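Local coordinates for protein eukaryotic translation initiation factor 2A (Schizosaccharomyces pombe, PDB 3WJ9) that probably directs the binding of methionyl-tRNAi to 40S ribosomal subunits in a codon-dependent manner during translation initiation on certain mRNAs, at residues A40-N45 against F405-P410. Numbering follows the deposited sequence.
Sequences ACYSPN and FWRPRP
From Cys41 and Phe405 (CA to CA 8.4 Å) through Tyr42 and Arg407 (6.5 Å) to Asn45 and Arg409 (5.5 Å) the two segments close in on each other. Their end-to-end directions differ by 16°, so the chains run side by side as both strands give way to loop. The two strands belong to different sheets, and side chains fill the space between them. With CG anti to the carbonyl carbon (chi1 -81°), the Tyr42 ring is carried across to Phe405 and Arg407. Over one face of it sits the backbone of Arg407, whose CA is 3.8 Å from the centroid, a CH-pi contact, and Arg407 CB lies 3.5 Å from Tyr42 CZ. Phe405 meets the same ring rim to rim, CD1 to Tyr42 CD2 at 3.4 Å and the planes at 85°; its CZ also reaches Ala40 CB. Farther along, Pro408 CD packs on Tyr42 CB at 3.7 Å. Without the ring, as with an alanine at Tyr42, Phe405, Arg407 and Pro408 would probably lose their common packing partner and Gln6 the hydroxyl it bonds. Arg407 turns its guanidinium away to a salt bridge with Glu63. In this beta-propeller part of the factor, strand 37-42 is the axis-side edge strand of its four-stranded blade, and strand 401-406 is likewise an edge strand, beside 6-11 in the adjoining sheet, which joins the chain's two ends; Phe49 packs against Tyr42 and strand 358-361 beside Phe405.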
ATOM      1  N   ALA A  40       2.864   8.708  10.699  1.00 51.11           N
ATOM      2  CA  ALA A  40       1.456   8.487  11.020  1.00 26.91           C
ATOM      3  C   ALA A  40       0.788   7.536  10.025  1.00 36.54           C
ATOM      4  O   ALA A  40       1.236   7.413   8.885  1.00 52.63           O
ATOM      5  CB  ALA A  40       0.708   9.812  11.061  1.00 42.17           C
ATOM      6  N   CYS A  41      -0.286   6.875  10.459  1.00 38.95           N
ATOM      7  CA  CYS A  41      -1.038   5.966   9.589  1.00 36.53           C
ATOM      8  C   CYS A  41      -2.402   5.562  10.160  1.00 30.81           C
ATOM      9  O   CYS A  41      -2.650   5.684  11.361  1.00 30.39           O
ATOM     10  CB  CYS A  41      -0.217   4.703   9.306  1.00 36.92           C
ATOM     11  SG  CYS A  41       0.118   3.665  10.749  1.00 48.33           S
ATOM     12  N   TYR A  42      -3.281   5.084   9.279  1.00 38.62           N
ATOM     13  CA  TYR A  42      -4.579   4.539   9.669  1.00 37.86           C
ATOM     14  C   TYR A  42      -4.567   3.014   9.603  1.00 37.94           C
ATOM     15  O   TYR A  42      -3.813   2.425   8.826  1.00 42.37           O
ATOM     16  CB  TYR A  42      -5.698   5.064   8.759  1.00 45.64           C
ATOM     17  CG  TYR A  42      -6.230   6.443   9.091  1.00 47.77           C
ATOM     18  CD1 TYR A  42      -6.986   6.668  10.234  1.00 46.54           C
ATOM     19  CD2 TYR A  42      -6.011   7.511   8.234  1.00 47.93           C
ATOM     20  CE1 TYR A  42      -7.481   7.929  10.528  1.00 45.93           C
ATOM     21  CE2 TYR A  42      -6.501   8.772   8.517  1.00 41.87           C
ATOM     22  CZ  TYR A  42      -7.236   8.976   9.666  1.00 48.33           C
ATOM     23  OH  TYR A  42      -7.727  10.230   9.948  1.00 61.93           O
ATOM     24  N   SER A  43      -5.406   2.379  10.414  1.00 35.33           N
ATOM     25  CA  SER A  43      -5.684   0.956  10.257  1.00 39.60           C
ATOM     26  C   SER A  43      -6.517   0.777   8.991  1.00 42.74           C
ATOM     27  O   SER A  43      -7.281   1.672   8.632  1.00 46.69           O
ATOM     28  CB  SER A  43      -6.404   0.395  11.488  1.00 38.00           C
ATOM     29  OG  SER A  43      -7.612   1.088  11.743  1.00 53.15           O
ATOM     30  N   PRO A  44      -6.360  -0.368   8.301  1.00 44.34           N
ATOM     31  CA  PRO A  44      -7.005  -0.619   7.005  1.00 37.47           C
ATOM     32  C   PRO A  44      -8.503  -0.307   6.983  1.00 36.08           C
ATOM     33  O   PRO A  44      -9.033   0.071   5.937  1.00 42.01           O
ATOM     34  CB  PRO A  44      -6.765  -2.115   6.788  1.00 38.94           C
ATOM     35  CG  PRO A  44      -5.486  -2.382   7.498  1.00 45.47           C
ATOM     36  CD  PRO A  44      -5.522  -1.506   8.720  1.00 41.81           C
ATOM     37  N   ASN A  45      -9.164  -0.468   8.125  1.00 33.39           N
ATOM     38  CA  ASN A  45     -10.583  -0.162   8.255  1.00 30.20           C
ATOM     39  C   ASN A  45     -10.836   1.225   8.838  1.00 48.85           C
ATOM     40  O   ASN A  45     -11.982   1.630   9.024  1.00 57.57           O
ATOM     41  CB  ASN A  45     -11.275  -1.221   9.116  1.00 44.03           C
ATOM     42  CG  ASN A  45     -10.434  -1.646  10.303  1.00 63.30           C
ATOM     43  OD1 ASN A  45      -9.226  -1.844  10.183  1.00 60.24           O
ATOM     44  ND2 ASN A  45     -11.074  -1.799  11.456  1.00 63.93           N
ATOM     45  N   PHE A 405      -3.914  12.017   4.347  1.00 38.54           N
ATOM     46  CA  PHE A 405      -4.620  10.870   3.784  1.00 29.65           C
ATOM     47  C   PHE A 405      -5.997  10.665   4.401  1.00 29.03           C
ATOM     48  O   PHE A 405      -6.219  10.975   5.571  1.00 34.21           O
ATOM     49  CB  PHE A 405      -3.779   9.599   3.960  1.00 34.75           C
ATOM     50  CG  PHE A 405      -3.047   9.532   5.273  1.00 35.22           C
ATOM     51  CD1 PHE A 405      -3.697   9.127   6.425  1.00 34.28           C
ATOM     52  CD2 PHE A 405      -1.703   9.864   5.353  1.00 42.01           C
ATOM     53  CE1 PHE A 405      -3.027   9.065   7.636  1.00 24.67           C
ATOM     54  CE2 PHE A 405      -1.027   9.801   6.557  1.00 41.12           C
ATOM     55  CZ  PHE A 405      -1.690   9.402   7.701  1.00 31.69           C
ATOM     56  N   TRP A 406      -6.917  10.137   3.597  1.00 31.12           N
ATOM     57  CA  TRP A 406      -8.270   9.823   4.046  1.00 35.20           C
ATOM     58  C   TRP A 406      -8.289   8.750   5.126  1.00 33.06           C
ATOM     59  O   TRP A 406      -7.414   7.884   5.169  1.00 36.77           O
ATOM     60  CB  TRP A 406      -9.126   9.350   2.870  1.00 31.94           C
ATOM     61  CG  TRP A 406      -9.415  10.391   1.843  1.00 42.99           C
ATOM     62  CD1 TRP A 406      -8.939  10.438   0.567  1.00 41.54           C
ATOM     63  CD2 TRP A 406     -10.266  11.530   1.997  1.00 44.21           C
ATOM     64  NE1 TRP A 406      -9.436  11.540  -0.084  1.00 34.86           N
ATOM     65  CE2 TRP A 406     -10.253  12.229   0.774  1.00 39.87           C
ATOM     66  CE3 TRP A 406     -11.034  12.031   3.052  1.00 43.44           C
ATOM     67  CZ2 TRP A 406     -10.978  13.402   0.577  1.00 41.44           C
ATOM     68  CZ3 TRP A 406     -11.753  13.194   2.855  1.00 37.73           C
ATOM     69  CH2 TRP A 406     -11.721  13.866   1.628  1.00 41.99           C
ATOM     70  N   ARG A 407      -9.294   8.811   5.994  1.00 44.14           N
ATOM     71  CA  ARG A 407      -9.570   7.718   6.912  1.00 34.60           C
ATOM     72  C   ARG A 407     -10.415   6.682   6.182  1.00 42.82           C
ATOM     73  O   ARG A 407     -11.585   6.932   5.888  1.00 56.38           O
ATOM     74  CB  ARG A 407     -10.292   8.215   8.162  1.00 37.32           C
ATOM     75  CG  ARG A 407     -10.684   7.109   9.119  1.00 44.01           C
ATOM     76  CD  ARG A 407     -11.761   7.572  10.075  1.00 47.50           C
ATOM     77  NE  ARG A 407     -12.968   7.987   9.370  1.00 56.21           N
ATOM     78  CZ  ARG A 407     -14.101   8.330   9.973  1.00 51.20           C
ATOM     79  NH1 ARG A 407     -14.184   8.302  11.296  1.00 51.60           N
ATOM     80  NH2 ARG A 407     -15.154   8.694   9.254  1.00 64.83           N
ATOM     81  N   PRO A 408      -9.824   5.515   5.882  1.00 43.26           N
ATOM     82  CA  PRO A 408     -10.476   4.490   5.056  1.00 38.97           C
ATOM     83  C   PRO A 408     -11.692   3.855   5.725  1.00 40.48           C
ATOM     84  O   PRO A 408     -11.624   3.476   6.893  1.00 54.15           O
ATOM     85  CB  PRO A 408      -9.369   3.451   4.859  1.00 33.10           C
ATOM     86  CG  PRO A 408      -8.495   3.608   6.052  1.00 25.77           C
ATOM     87  CD  PRO A 408      -8.507   5.075   6.371  1.00 31.91           C
ATOM     88  N   ARG A 409     -12.793   3.748   4.986  1.00 43.06           N
ATOM     89  CA  ARG A 409     -13.994   3.080   5.480  1.00 51.30           C
ATOM     90  C   ARG A 409     -14.369   1.940   4.536  1.00 55.26           C
ATOM     91  O   ARG A 409     -14.200   2.059   3.324  1.00 60.77           O
ATOM     92  CB  ARG A 409     -15.162   4.061   5.606  1.00 65.27           C
ATOM     93  CG  ARG A 409     -14.816   5.412   6.223  1.00 55.70           C
ATOM     94  CD  ARG A 409     -14.120   5.285   7.569  1.00 69.85           C
ATOM     95  NE  ARG A 409     -14.986   4.746   8.613  1.00 69.83           N
ATOM     96  CZ  ARG A 409     -14.568   4.450   9.840  1.00 54.02           C
ATOM     97  NH1 ARG A 409     -13.298   4.636  10.172  1.00 58.51           N
ATOM     98  NH2 ARG A 409     -15.418   3.966  10.735  1.00 72.33           N
ATOM     99  N   PRO A 410     -14.890   0.833   5.091  1.00 66.12           N
ATOM    100  CA  PRO A 410     -15.250  -0.346   4.298  1.00 67.88           C
ATOM    101  C   PRO A 410     -16.736  -0.433   3.946  1.00 78.78           C
ATOM    102  O   PRO A 410     -17.590  -0.375   4.832  1.00 81.97           O
ATOM    103  CB  PRO A 410     -14.857  -1.505   5.218  1.00 80.51           C
ATOM    104  CG  PRO A 410     -14.937  -0.926   6.631  1.00 81.98           C
ATOM    105  CD  PRO A 410     -15.062   0.581   6.530  1.00 61.40           C
TER